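Local atomic coordinates of Hcp1 family type VI secretion system effector (PDB entry 5XHH), a protein that is probably a structural and effector component of the type VI secretion system, as in Hcp relatives whose rings stack into the secretion tube. Residues L7-I12 / K77-A82; N55-H60 / R122-L127; P67-Y72 / L104-V109; Y99-L104 / S130-E135. All blocks are in the same frame, centred on the assembly; numbering follows the deposited sequence.

The four contacts cover the two antiparallel sheets of this Hcp barrel and helix 66-75, the one helix of the chain. Contacts 1 and 4 lie in the sheet that holds strands 3-9, 79-88, 97-102 and 131-137, and their centres are about 11 Å apart. Contact 2 belongs to the other sheet; the two pack on each other at several points, among them Leu7 CD2 to Phe58 CE2 at 3.5 Å and Leu56 CD2 to Phe101 CE1 at 4.0 Å. Contact 3 sets the helix against strand 104-113, the neighbour of strand 121-129; its centre is about 10 Å from those of contacts 1 and 2. Contacts 3 and 4 share Leu104, although their centres are about 17 Å apart.

Contact 1: L7-I12 / K77-A82; sequences LKIDGI and KHIPQA
Ile9 and Ala82 form an antiparallel non-hydrogen-bonded pair near the end of strand 3-9, where it runs beside strand 79-88. One residue further on, Asp10 N donates a nearly straight bond to Gln81 O (3.2 Å, N-H...O 169°). The Asp10 carboxylate turns back over the partner strand: with CG lying beside its own backbone N (chi1 -76°), OD2 reaches Gln81 N at 3.2 Å in a weak, bent bond and also rests against Pro80 CB. In this way Asp10 holds both backbone polar groups of Gln81. Beyond the pairing the chain leaves the sheet in a type II turn from Ile9 to Ile12, closed by Ile12 N to Ile9 O at 3.0 Å, with Gly11 at positive phi. On the inner side of this sheet of the Hcp barrel, Ile9 CG2 meets Ile79 CG2 at 3.9 Å and Ile12 CD1 approaches Ile79 CD1. Leu69 and Tyr72 of helix 66-75 cover these isoleucines. The outer side is polar: one water accepts from Lys8 NZ (2.7 Å) and donates to Asp10 OD1 and, at 3.3 Å, to Gln81 OE1, tying Lys8 and Gln81 of the strands to Asp10 of the turn.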
loop_
_atom_site.group_PDB
_atom_site.type_symbol
_atom_site.label_atom_id
_atom_site.label_comp_id
_atom_site.label_asym_id
_atom_site.label_seq_id
_atom_site.Cartn_x
_atom_site.Cartn_y
_atom_site.Cartn_z
ATOM N N LEU A 7 1.429 -4.149 5.912
ATOM C CA LEU A 7 1.499 -2.762 5.482
ATOM C C LEU A 7 1.756 -1.892 6.700
ATOM O O LEU A 7 0.924 -1.819 7.606
ATOM C CB LEU A 7 0.228 -2.322 4.760
ATOM C CG LEU A 7 0.283 -0.885 4.242
ATOM C CD1 LEU A 7 1.491 -0.692 3.336
ATOM C CD2 LEU A 7 -1.004 -0.510 3.504
ATOM N N LYS A 8 2.915 -1.248 6.717
ATOM C CA LYS A 8 3.321 -0.349 7.780
ATOM C C LYS A 8 3.074 1.074 7.299
ATOM O O LYS A 8 3.727 1.535 6.361
ATOM C CB LYS A 8 4.791 -0.571 8.123
ATOM C CG LYS A 8 5.314 0.361 9.217
ATOM C CD LYS A 8 6.831 0.459 9.193
ATOM C CE LYS A 8 7.341 1.190 10.431
ATOM N NZ LYS A 8 8.723 1.669 10.247
ATOM N N ILE A 9 2.146 1.777 7.940
ATOM C CA ILE A 9 1.818 3.148 7.583
ATOM C C ILE A 9 2.232 4.070 8.723
ATOM O O ILE A 9 1.799 3.882 9.865
ATOM C CB ILE A 9 0.320 3.310 7.277
ATOM C CG1 ILE A 9 -0.112 2.354 6.158
ATOM C CG2 ILE A 9 0.031 4.754 6.885
ATOM C CD1 ILE A 9 -1.590 2.431 5.851
ATOM N N ASP A 10 3.060 5.071 8.412
ATOM C CA ASP A 10 3.453 6.051 9.421
ATOM C C ASP A 10 2.214 6.676 10.052
ATOM O O ASP A 10 1.309 7.134 9.349
ATOM C CB ASP A 10 4.324 7.147 8.805
ATOM C CG ASP A 10 5.745 6.703 8.530
ATOM O OD1 ASP A 10 6.141 5.609 8.972
ATOM O OD2 ASP A 10 6.480 7.482 7.892
ATOM N N GLY A 11 2.164 6.674 11.380
ATOM C CA GLY A 11 1.050 7.258 12.093
ATOM C C GLY A 11 -0.246 6.474 12.051
ATOM O O GLY A 11 -1.217 6.889 12.692
ATOM N N ILE A 12 -0.303 5.357 11.331
ATOM C CA ILE A 12 -1.532 4.571 11.241
ATOM C C ILE A 12 -1.214 3.122 11.565
ATOM O O ILE A 12 -1.017 2.297 10.665
ATOM C CB ILE A 12 -2.193 4.701 9.854
ATOM C CG1 ILE A 12 -2.572 6.153 9.592
ATOM C CG2 ILE A 12 -3.469 3.866 9.766
ATOM C CD1 ILE A 12 -3.295 6.375 8.307
ATOM N N LYS A 77 -4.378 14.562 5.509
ATOM C CA LYS A 77 -3.056 14.652 6.112
ATOM C C LYS A 77 -2.051 13.787 5.356
ATOM O O LYS A 77 -2.353 12.667 4.938
ATOM C CB LYS A 77 -3.126 14.233 7.577
ATOM C CG LYS A 77 -1.827 14.393 8.389
ATOM C CD LYS A 77 -2.110 13.992 9.831
ATOM C CE LYS A 77 -0.992 14.377 10.793
ATOM N NZ LYS A 77 0.269 13.658 10.514
ATOM N N HIS A 78 -0.846 14.329 5.192
ATOM C CA HIS A 78 0.221 13.694 4.433
ATOM C C HIS A 78 0.860 12.585 5.260
ATOM O O HIS A 78 1.024 12.712 6.476
ATOM C CB HIS A 78 1.231 14.777 4.016
ATOM C CG HIS A 78 2.646 14.312 3.837
ATOM N ND1 HIS A 78 3.179 13.997 2.602
ATOM C CD2 HIS A 78 3.664 14.196 4.723
ATOM C CE1 HIS A 78 4.450 13.662 2.745
ATOM N NE2 HIS A 78 4.768 13.773 4.023
ATOM N N ILE A 79 1.165 11.473 4.605
ATOM C CA ILE A 79 1.833 10.326 5.211
ATOM C C ILE A 79 3.252 10.265 4.652
ATOM O O ILE A 79 3.411 10.110 3.436
ATOM C CB ILE A 79 1.093 9.018 4.916
ATOM C CG1 ILE A 79 -0.329 9.061 5.464
ATOM C CG2 ILE A 79 1.878 7.852 5.474
ATOM C CD1 ILE A 79 -1.199 7.938 4.933
ATOM N N PRO A 80 4.293 10.404 5.481
ATOM C CA PRO A 80 5.672 10.349 4.935
ATOM C C PRO A 80 5.994 9.059 4.195
ATOM O O PRO A 80 6.440 9.117 3.046
ATOM C CB PRO A 80 6.548 10.541 6.187
ATOM C CG PRO A 80 5.682 11.413 7.091
ATOM C CD PRO A 80 4.258 10.927 6.860
ATOM N N GLN A 81 5.767 7.889 4.793
ATOM C CA GLN A 81 6.071 6.664 4.066
ATOM C C GLN A 81 5.161 5.524 4.515
ATOM O O GLN A 81 4.483 5.598 5.547
ATOM C CB GLN A 81 7.557 6.269 4.204
ATOM C CG GLN A 81 7.914 5.474 5.431
ATOM C CD GLN A 81 9.281 4.784 5.342
ATOM O OE1 GLN A 81 9.568 3.906 6.136
ATOM N NE2 GLN A 81 10.121 5.190 4.387
ATOM N N ALA A 82 5.149 4.474 3.693
ATOM C CA ALA A 82 4.446 3.233 3.976
ATOM C C ALA A 82 5.245 2.100 3.358
ATOM O O ALA A 82 5.817 2.265 2.288
ATOM C CB ALA A 82 3.016 3.236 3.407
HETATM O O HOH W 1 9.060 4.235 9.342
#

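Contact 2: N55-H60 / R122-L127; sequences NLDFDH and RETVEL
Phe58 and Val125 are a hydrogen-bonded antiparallel pair of strands 51-61 and 121-129, joined by two backbone bonds. Phe58 CG sits between its backbone N and carbonyl carbon (chi1 75°), which swings the ring across to strand 121-129. There Val125 CB lies over one face, 3.8 Å from the centroid, in a CH-pi contact, and Leu127 CD1 approaches CE2 obliquely. His60 takes the same kind of first torsion (chi1 70°), while Glu123 is extended, and the two run alongside each other until NE2 donates to OE2 at 2.8 Å, on the anti side of that oxygen and 25° out of the carboxylate plane. Ser66 OG also bonds OE2, and Asp63 OD2 takes His60 ND1. This face looks into the Hcp barrel, where Leu69 of helix 66-75 touches His60, Glu123 and Val125. The opposite face carries Asp57, Asp59, Thr124 and Glu126. Asn55 ND2 grips Glu126 OE1 head-on at 3.1 Å, and Asp59 OD2 forms a salt bridge to Arg122 NH1 at 3.0 Å, a weak, bent bond; Arg122 NE is held by Ile119 O. Asp57 has its salt bridge with Arg31. With a carboxylate at each ring nitrogen, His60 would be expected to favour its protonated form.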
loop_
_atom_site.group_PDB
_atom_site.type_symbol
_atom_site.label_atom_id
_atom_site.label_comp_id
_atom_site.label_asym_id
_atom_site.label_seq_id
_atom_site.Cartn_x
_atom_site.Cartn_y
_atom_site.Cartn_z
ATOM N N ASN A 55 -3.269 4.666 -7.713
ATOM C CA ASN A 55 -3.171 4.505 -6.268
ATOM C C ASN A 55 -2.804 3.063 -5.907
ATOM O O ASN A 55 -2.972 2.127 -6.687
ATOM C CB ASN A 55 -4.491 4.888 -5.597
ATOM C CG ASN A 55 -4.827 6.357 -5.785
ATOM O OD1 ASN A 55 -3.940 7.161 -6.029
ATOM N ND2 ASN A 55 -6.112 6.707 -5.683
ATOM N N LEU A 56 -2.272 2.895 -4.709
ATOM C CA LEU A 56 -2.250 1.583 -4.087
ATOM C C LEU A 56 -3.656 1.243 -3.601
ATOM O O LEU A 56 -4.215 1.960 -2.764
ATOM C CB LEU A 56 -1.265 1.569 -2.921
ATOM C CG LEU A 56 -1.305 0.269 -2.109
ATOM C CD1 LEU A 56 -0.835 -0.950 -2.947
ATOM C CD2 LEU A 56 -0.476 0.416 -0.861
ATOM N N ASP A 57 -4.238 0.168 -4.136
ATOM C CA ASP A 57 -5.512 -0.358 -3.655
ATOM C C ASP A 57 -5.217 -1.574 -2.779
ATOM O O ASP A 57 -4.532 -2.497 -3.220
ATOM C CB ASP A 57 -6.419 -0.717 -4.841
ATOM C CG ASP A 57 -7.779 -1.327 -4.422
ATOM O OD1 ASP A 57 -7.823 -2.279 -3.618
ATOM O OD2 ASP A 57 -8.818 -0.864 -4.929
ATOM N N PHE A 58 -5.714 -1.581 -1.542
ATOM C CA PHE A 58 -5.543 -2.766 -0.711
ATOM C C PHE A 58 -6.816 -3.052 0.073
ATOM O O PHE A 58 -7.672 -2.184 0.244
ATOM C CB PHE A 58 -4.319 -2.658 0.223
ATOM C CG PHE A 58 -4.493 -1.740 1.407
ATOM C CD1 PHE A 58 -4.973 -2.228 2.613
ATOM C CD2 PHE A 58 -4.112 -0.421 1.338
ATOM C CE1 PHE A 58 -5.126 -1.393 3.714
ATOM C CE2 PHE A 58 -4.246 0.422 2.441
ATOM C CZ PHE A 58 -4.748 -0.071 3.628
ATOM N N ASP A 59 -6.927 -4.294 0.535
ATOM C CA ASP A 59 -8.067 -4.779 1.313
ATOM C C ASP A 59 -7.560 -5.249 2.673
ATOM O O ASP A 59 -6.490 -5.871 2.763
ATOM C CB ASP A 59 -8.773 -5.942 0.573
ATOM C CG ASP A 59 -10.146 -6.301 1.161
ATOM O OD1 ASP A 59 -10.738 -5.529 1.960
ATOM O OD2 ASP A 59 -10.645 -7.389 0.806
ATOM N N HIS A 60 -8.301 -4.942 3.733
ATOM C CA HIS A 60 -7.973 -5.556 5.012
ATOM C C HIS A 60 -9.265 -5.770 5.786
ATOM O O HIS A 60 -10.309 -5.203 5.452
ATOM C CB HIS A 60 -6.973 -4.705 5.814
ATOM C CG HIS A 60 -7.549 -3.417 6.330
ATOM N ND1 HIS A 60 -7.391 -2.998 7.635
ATOM C CD2 HIS A 60 -8.302 -2.472 5.721
ATOM C CE1 HIS A 60 -8.022 -1.850 7.805
ATOM N NE2 HIS A 60 -8.583 -1.511 6.659
ATOM N N ARG A 122 -14.804 -6.039 6.289
ATOM C CA ARG A 122 -13.571 -5.702 5.586
ATOM C C ARG A 122 -13.684 -4.305 4.993
ATOM O O ARG A 122 -14.688 -3.612 5.152
ATOM C CB ARG A 122 -13.232 -6.713 4.487
ATOM C CG ARG A 122 -14.277 -6.910 3.439
ATOM C CD ARG A 122 -13.780 -7.953 2.450
ATOM N NE ARG A 122 -13.530 -9.250 3.081
ATOM C CZ ARG A 122 -12.697 -10.169 2.596
ATOM N NH1 ARG A 122 -12.015 -9.925 1.486
ATOM N NH2 ARG A 122 -12.535 -11.330 3.218
ATOM N N GLU A 123 -12.622 -3.880 4.324
ATOM C CA GLU A 123 -12.473 -2.468 4.004
ATOM C C GLU A 123 -11.442 -2.327 2.900
ATOM O O GLU A 123 -10.276 -2.726 3.078
ATOM C CB GLU A 123 -12.054 -1.696 5.245
ATOM C CG GLU A 123 -11.991 -0.202 5.094
ATOM C CD GLU A 123 -11.732 0.464 6.428
ATOM O OE1 GLU A 123 -12.692 0.991 7.013
ATOM O OE2 GLU A 123 -10.571 0.444 6.907
ATOM N N THR A 124 -11.875 -1.770 1.771
ATOM C CA THR A 124 -10.980 -1.402 0.686
ATOM C C THR A 124 -10.463 0.010 0.911
ATOM O O THR A 124 -11.200 0.891 1.352
ATOM C CB THR A 124 -11.708 -1.505 -0.660
ATOM O OG1 THR A 124 -12.039 -2.869 -0.890
ATOM C CG2 THR A 124 -10.839 -1.001 -1.819
ATOM N N VAL A 125 -9.183 0.212 0.627
ATOM C CA VAL A 125 -8.500 1.470 0.881
ATOM C C VAL A 125 -7.654 1.807 -0.337
ATOM O O VAL A 125 -6.988 0.936 -0.905
ATOM C CB VAL A 125 -7.606 1.390 2.139
ATOM C CG1 VAL A 125 -6.925 2.734 2.401
ATOM C CG2 VAL A 125 -8.411 0.932 3.346
ATOM N N GLU A 126 -7.675 3.065 -0.733
ATOM C CA GLU A 126 -6.773 3.562 -1.750
ATOM C C GLU A 126 -5.902 4.645 -1.142
ATOM O O GLU A 126 -6.417 5.563 -0.481
ATOM C CB GLU A 126 -7.527 4.100 -2.949
ATOM C CG GLU A 126 -8.256 3.034 -3.738
ATOM C CD GLU A 126 -8.928 3.630 -4.954
ATOM O OE1 GLU A 126 -8.435 4.674 -5.429
ATOM O OE2 GLU A 126 -9.939 3.063 -5.425
ATOM N N LEU A 127 -4.592 4.514 -1.379
ATOM C CA LEU A 127 -3.575 5.474 -0.973
ATOM C C LEU A 127 -2.870 5.969 -2.222
ATOM O O LEU A 127 -2.326 5.168 -2.993
ATOM C CB LEU A 127 -2.550 4.851 -0.027
ATOM C CG LEU A 127 -2.972 4.031 1.184
ATOM C CD1 LEU A 127 -1.744 3.424 1.829
ATOM C CD2 LEU A 127 -3.755 4.869 2.180
HETATM O O HOH W 2 -9.359 -3.994 -2.261
HETATM O O HOH W 3 -12.837 -4.560 0.838
#

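Contact 3: P67-Y72 / L104-V109; sequences PNLFKY and LIVAVV
Val106 and Val109 of strand 104-113 both pack against Leu69 of helix 66-75, an arrangement made possible by the classic beta bulge between them. Residues three apart on a regular strand would face opposite sides of the sheet; here Ala107 and Val108 both face Glu126 of strand 121-129, and the extra residue brings Val109 back to the helix side. The helix lies across the strand, their axes at 104° and 8.1 Å apart at the closest. This is the one helix of the chain, packed on one side of the Hcp beta barrel.

Val106 makes the central contact. Its CB stands 4.1 Å from Leu69 O, and from there the two methyls part. CG1, anti to the backbone N (chi1 -174°), passes against the same Leu69 O at 3.7 Å. CG2 turns instead to the next part of the helix and meets Tyr72 CB at 3.7 Å, with Leu69 CD2 further off at 4.4 Å. Leu127 and Ile79 pack on the same valine from the two sheets, and Cys73 adds to it from the helix. Tyr72 gives the strand little beyond its CB, because its ring leads away to Ile12 and Ile79. At the other end Val109 CG2 rests on Leu69, 4.2 Å from its CB and 3.7 Å from its carbonyl O. The polar link between helix and strand is made through one water, which donates to Tyr72 O and accepts from Val106 N, each at 2.9 Å.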
loop_
_atom_site.group_PDB
_atom_site.type_symbol
_atom_site.label_atom_id
_atom_site.label_comp_id
_atom_site.label_asym_id
_atom_site.label_seq_id
_atom_site.Cartn_x
_atom_site.Cartn_y
_atom_site.Cartn_z
ATOM N N PRO A 67 -10.350 3.510 11.834
ATOM C CA PRO A 67 -10.738 4.889 12.178
ATOM C C PRO A 67 -9.689 5.907 11.783
ATOM O O PRO A 67 -10.037 7.033 11.405
ATOM C CB PRO A 67 -10.937 4.838 13.703
ATOM C CG PRO A 67 -11.135 3.389 14.029
ATOM C CD PRO A 67 -10.250 2.668 13.040
ATOM N N ASN A 68 -8.405 5.541 11.828
ATOM C CA ASN A 68 -7.377 6.500 11.450
ATOM C C ASN A 68 -7.241 6.633 9.944
ATOM O O ASN A 68 -6.960 7.730 9.455
ATOM C CB ASN A 68 -6.041 6.121 12.084
ATOM C CG ASN A 68 -5.919 6.644 13.496
ATOM O OD1 ASN A 68 -6.307 7.771 13.773
ATOM N ND2 ASN A 68 -5.408 5.822 14.399
ATOM N N LEU A 69 -7.422 5.547 9.189
ATOM C CA LEU A 69 -7.513 5.698 7.737
ATOM C C LEU A 69 -8.657 6.643 7.366
ATOM O O LEU A 69 -8.481 7.558 6.560
ATOM C CB LEU A 69 -7.686 4.330 7.072
ATOM C CG LEU A 69 -6.498 3.381 7.206
ATOM C CD1 LEU A 69 -6.924 1.987 6.867
ATOM C CD2 LEU A 69 -5.372 3.827 6.264
ATOM N N PHE A 70 -9.835 6.440 7.967
ATOM C CA PHE A 70 -10.946 7.376 7.791
ATOM C C PHE A 70 -10.539 8.812 8.121
ATOM O O PHE A 70 -10.776 9.741 7.337
ATOM C CB PHE A 70 -12.118 6.933 8.674
ATOM C CG PHE A 70 -13.260 7.911 8.703
ATOM C CD1 PHE A 70 -14.238 7.881 7.722
ATOM C CD2 PHE A 70 -13.358 8.857 9.718
ATOM C CE1 PHE A 70 -15.292 8.787 7.746
ATOM C CE2 PHE A 70 -14.409 9.770 9.745
ATOM C CZ PHE A 70 -15.376 9.733 8.762
ATOM N N LYS A 71 -9.932 9.015 9.288
ATOM C CA LYS A 71 -9.577 10.361 9.727
ATOM C C LYS A 71 -8.599 11.036 8.761
ATOM O O LYS A 71 -8.803 12.187 8.362
ATOM C CB LYS A 71 -9.000 10.294 11.137
ATOM C CG LYS A 71 -8.006 11.384 11.482
ATOM C CD LYS A 71 -7.936 11.508 12.975
ATOM C CE LYS A 71 -6.553 11.887 13.380
ATOM N NZ LYS A 71 -5.673 10.702 13.155
ATOM N N TYR A 72 -7.535 10.322 8.350
ATOM C CA TYR A 72 -6.585 10.883 7.386
ATOM C C TYR A 72 -7.253 11.177 6.055
ATOM O O TYR A 72 -6.893 12.141 5.376
ATOM C CB TYR A 72 -5.419 9.932 7.152
ATOM C CG TYR A 72 -4.258 10.078 8.096
ATOM C CD1 TYR A 72 -4.390 9.816 9.457
ATOM C CD2 TYR A 72 -3.007 10.442 7.614
ATOM C CE1 TYR A 72 -3.299 9.930 10.306
ATOM C CE2 TYR A 72 -1.923 10.549 8.452
ATOM C CZ TYR A 72 -2.074 10.294 9.792
ATOM O OH TYR A 72 -0.993 10.396 10.627
ATOM N N LEU A 104 2.244 9.972 0.797
ATOM C CA LEU A 104 0.964 9.351 0.517
ATOM C C LEU A 104 -0.177 10.175 1.096
ATOM O O LEU A 104 -0.011 10.894 2.088
ATOM C CB LEU A 104 0.905 7.926 1.085
ATOM C CG LEU A 104 1.974 6.945 0.593
ATOM C CD1 LEU A 104 3.224 6.921 1.520
ATOM C CD2 LEU A 104 1.389 5.534 0.396
ATOM N N ILE A 105 -1.337 10.054 0.450
ATOM C CA ILE A 105 -2.613 10.548 0.949
ATOM C C ILE A 105 -3.607 9.393 0.905
ATOM O O ILE A 105 -3.575 8.575 -0.023
ATOM C CB ILE A 105 -3.123 11.740 0.108
ATOM C CG1 ILE A 105 -2.201 12.955 0.271
ATOM C CG2 ILE A 105 -4.524 12.143 0.517
ATOM C CD1 ILE A 105 -2.576 14.100 -0.647
ATOM N N VAL A 106 -4.484 9.318 1.904
ATOM C CA VAL A 106 -5.565 8.333 1.887
ATOM C C VAL A 106 -6.669 8.872 0.988
ATOM O O VAL A 106 -7.338 9.847 1.336
ATOM C CB VAL A 106 -6.092 8.039 3.293
ATOM C CG1 VAL A 106 -7.117 6.904 3.234
ATOM C CG2 VAL A 106 -4.938 7.662 4.224
ATOM N N ALA A 107 -6.873 8.236 -0.169
ATOM C CA ALA A 107 -7.819 8.788 -1.128
ATOM C C ALA A 107 -9.203 8.166 -1.015
ATOM O O ALA A 107 -10.194 8.843 -1.320
ATOM C CB ALA A 107 -7.306 8.607 -2.563
ATOM N N VAL A 108 -9.290 6.898 -0.609
ATOM C CA VAL A 108 -10.575 6.193 -0.525
ATOM C C VAL A 108 -10.561 5.277 0.687
ATOM O O VAL A 108 -9.583 4.555 0.905
ATOM C CB VAL A 108 -10.886 5.346 -1.784
ATOM C CG1 VAL A 108 -12.154 4.536 -1.572
ATOM C CG2 VAL A 108 -11.033 6.209 -3.018
ATOM N N VAL A 109 -11.649 5.288 1.465
ATOM C CA VAL A 109 -11.871 4.292 2.507
ATOM C C VAL A 109 -13.289 3.749 2.352
ATOM O O VAL A 109 -14.261 4.510 2.389
ATOM C CB VAL A 109 -11.646 4.854 3.927
ATOM C CG1 VAL A 109 -11.689 3.727 4.946
ATOM C CG2 VAL A 109 -10.291 5.558 4.019
HETATM O O HOH W 4 -4.564 11.394 3.901
#

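Contact 4: Y99-L104 / S130-E135; sequences YTFTDL and STVKQE
Thr100 and Lys133 form a hydrogen-bonded antiparallel pair, with Thr100 N to Lys133 O at 2.8 Å, and Thr102 N continues the ladder to Thr131 O before both chains turn a corner at Asp103 and Ser130. On one face, Tyr99 and Gln134 run side by side: Gln134 CB lies 3.5 Å from Tyr99 CD1, while its amide, turned 71° from the ring, brings NE2 to the ring edge. A water then joins Tyr99 OH to Gln134 OE1. On the same face Val132 sends CG2 out anti to its backbone N, to touch Phe101 CE2 at 3.6 Å. The other face carries Thr100, Thr102, Thr131 and Lys133. Thr102 OG1 and Thr131 OG1 are hydrogen-bonded, either being the possible donor, at a short and doubtful 2.5 Å, and a water links Thr131 OG1 to Thr100 O. At the corner, where Asp103 and Leu104 make a G1 bulge opposite Ile79, Ser130 OG donates to Asp103 OD2 at an equally doubtful 2.5 Å. That oxygen also has a salt bridge with Lys156. The pair lies inside a sheet of the Hcp barrel, between strands 79-88 and 148-154, with Trp30 and Trp32 of strand 29-36 against the Tyr99 ring and Phe129 of strand 121-129 against Phe101.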
loop_
_atom_site.group_PDB
_atom_site.type_symbol
_atom_site.label_atom_id
_atom_site.label_comp_id
_atom_site.label_asym_id
_atom_site.label_seq_id
_atom_site.Cartn_x
_atom_site.Cartn_y
_atom_site.Cartn_z
ATOM N N TYR A 99 7.686 -3.111 -1.150
ATOM C CA TYR A 99 7.489 -1.805 -1.767
ATOM C C TYR A 99 7.551 -0.742 -0.680
ATOM O O TYR A 99 6.854 -0.845 0.337
ATOM C CB TYR A 99 6.142 -1.688 -2.493
ATOM C CG TYR A 99 5.872 -2.736 -3.544
ATOM C CD1 TYR A 99 6.422 -2.639 -4.814
ATOM C CD2 TYR A 99 5.037 -3.804 -3.274
ATOM C CE1 TYR A 99 6.160 -3.609 -5.790
ATOM C CE2 TYR A 99 4.777 -4.771 -4.225
ATOM C CZ TYR A 99 5.341 -4.663 -5.481
ATOM O OH TYR A 99 5.064 -5.620 -6.408
ATOM N N THR A 100 8.350 0.285 -0.906
ATOM C CA THR A 100 8.445 1.434 -0.010
ATOM C C THR A 100 7.874 2.630 -0.759
ATOM O O THR A 100 8.434 3.057 -1.772
ATOM C CB THR A 100 9.893 1.677 0.424
ATOM O OG1 THR A 100 10.362 0.527 1.134
ATOM C CG2 THR A 100 9.981 2.872 1.328
ATOM N N PHE A 101 6.742 3.131 -0.289
ATOM C CA PHE A 101 6.067 4.277 -0.878
ATOM C C PHE A 101 6.346 5.496 -0.010
ATOM O O PHE A 101 6.499 5.381 1.211
ATOM C CB PHE A 101 4.547 4.075 -0.964
ATOM C CG PHE A 101 4.112 2.775 -1.589
ATOM C CD1 PHE A 101 3.925 1.642 -0.814
ATOM C CD2 PHE A 101 3.824 2.704 -2.942
ATOM C CE1 PHE A 101 3.488 0.442 -1.393
ATOM C CE2 PHE A 101 3.397 1.527 -3.521
ATOM C CZ PHE A 101 3.229 0.394 -2.753
ATOM N N THR A 102 6.402 6.670 -0.639
ATOM C CA THR A 102 6.522 7.895 0.140
ATOM C C THR A 102 5.495 8.920 -0.306
ATOM O O THR A 102 5.010 8.886 -1.439
ATOM C CB THR A 102 7.915 8.541 0.033
ATOM O OG1 THR A 102 8.083 9.085 -1.276
ATOM C CG2 THR A 102 9.013 7.547 0.342
ATOM N N ASP A 103 5.203 9.856 0.602
ATOM C CA ASP A 103 4.350 11.010 0.322
ATOM C C ASP A 103 2.968 10.548 -0.147
ATOM O O ASP A 103 2.571 10.696 -1.302
ATOM C CB ASP A 103 5.021 11.933 -0.704
ATOM C CG ASP A 103 4.164 13.120 -1.080
ATOM O OD1 ASP A 103 3.597 13.761 -0.173
ATOM O OD2 ASP A 103 4.053 13.400 -2.294
ATOM N N LEU A 104 2.244 9.972 0.797
ATOM C CA LEU A 104 0.964 9.351 0.517
ATOM C C LEU A 104 -0.177 10.175 1.096
ATOM O O LEU A 104 -0.011 10.894 2.088
ATOM C CB LEU A 104 0.905 7.926 1.085
ATOM C CG LEU A 104 1.974 6.945 0.593
ATOM C CD1 LEU A 104 3.224 6.921 1.520
ATOM C CD2 LEU A 104 1.389 5.534 0.396
ATOM N N SER A 130 3.472 9.402 -4.343
ATOM C CA SER A 130 4.236 10.018 -5.412
ATOM C C SER A 130 5.517 9.272 -5.754
ATOM O O SER A 130 6.030 9.463 -6.856
ATOM C CB SER A 130 4.543 11.484 -5.078
ATOM O OG SER A 130 4.932 11.616 -3.742
ATOM N N THR A 131 6.038 8.415 -4.869
ATOM C CA THR A 131 7.221 7.632 -5.205
ATOM C C THR A 131 7.085 6.215 -4.677
ATOM O O THR A 131 6.506 5.982 -3.608
ATOM C CB THR A 131 8.530 8.222 -4.637
ATOM O OG1 THR A 131 8.732 7.718 -3.312
ATOM C CG2 THR A 131 8.494 9.744 -4.595
ATOM N N VAL A 132 7.666 5.271 -5.420
ATOM C CA VAL A 132 7.671 3.870 -5.008
ATOM C C VAL A 132 9.031 3.274 -5.313
ATOM O O VAL A 132 9.640 3.568 -6.349
ATOM C CB VAL A 132 6.554 3.042 -5.686
ATOM C CG1 VAL A 132 6.664 3.083 -7.197
ATOM C CG2 VAL A 132 6.560 1.586 -5.187
ATOM N N LYS A 133 9.502 2.422 -4.411
ATOM C CA LYS A 133 10.748 1.698 -4.623
ATOM C C LYS A 133 10.506 0.249 -4.257
ATOM O O LYS A 133 10.071 -0.044 -3.139
ATOM C CB LYS A 133 11.884 2.279 -3.782
ATOM C CG LYS A 133 13.071 1.354 -3.692
ATOM C CD LYS A 133 14.322 2.087 -3.247
ATOM C CE LYS A 133 15.313 2.215 -4.404
ATOM N NZ LYS A 133 16.672 2.694 -3.982
ATOM N N GLN A 134 10.778 -0.661 -5.179
ATOM C CA GLN A 134 10.570 -2.069 -4.900
ATOM C C GLN A 134 11.908 -2.782 -4.776
ATOM O O GLN A 134 12.868 -2.457 -5.480
ATOM C CB GLN A 134 9.674 -2.721 -5.969
ATOM C CG GLN A 134 10.326 -3.216 -7.223
ATOM C CD GLN A 134 9.308 -3.876 -8.182
ATOM O OE1 GLN A 134 9.214 -5.103 -8.265
ATOM N NE2 GLN A 134 8.565 -3.057 -8.902
ATOM N N GLU A 135 11.947 -3.740 -3.851
ATOM C CA GLU A 135 13.066 -4.632 -3.601
ATOM C C GLU A 135 12.567 -6.064 -3.657
ATOM O O GLU A 135 11.606 -6.419 -2.969
ATOM C CB GLU A 135 13.692 -4.365 -2.224
ATOM C CG GLU A 135 14.228 -2.955 -2.067
ATOM C CD GLU A 135 14.613 -2.641 -0.630
ATOM O OE1 GLU A 135 14.024 -1.703 -0.055
ATOM O OE2 GLU A 135 15.484 -3.350 -0.078
HETATM O O HOH W 5 6.492 -5.851 -8.460
HETATM O O HOH W 6 9.833 5.346 -2.461
HETATM O O HOH W 7 11.316 -1.338 -0.872
#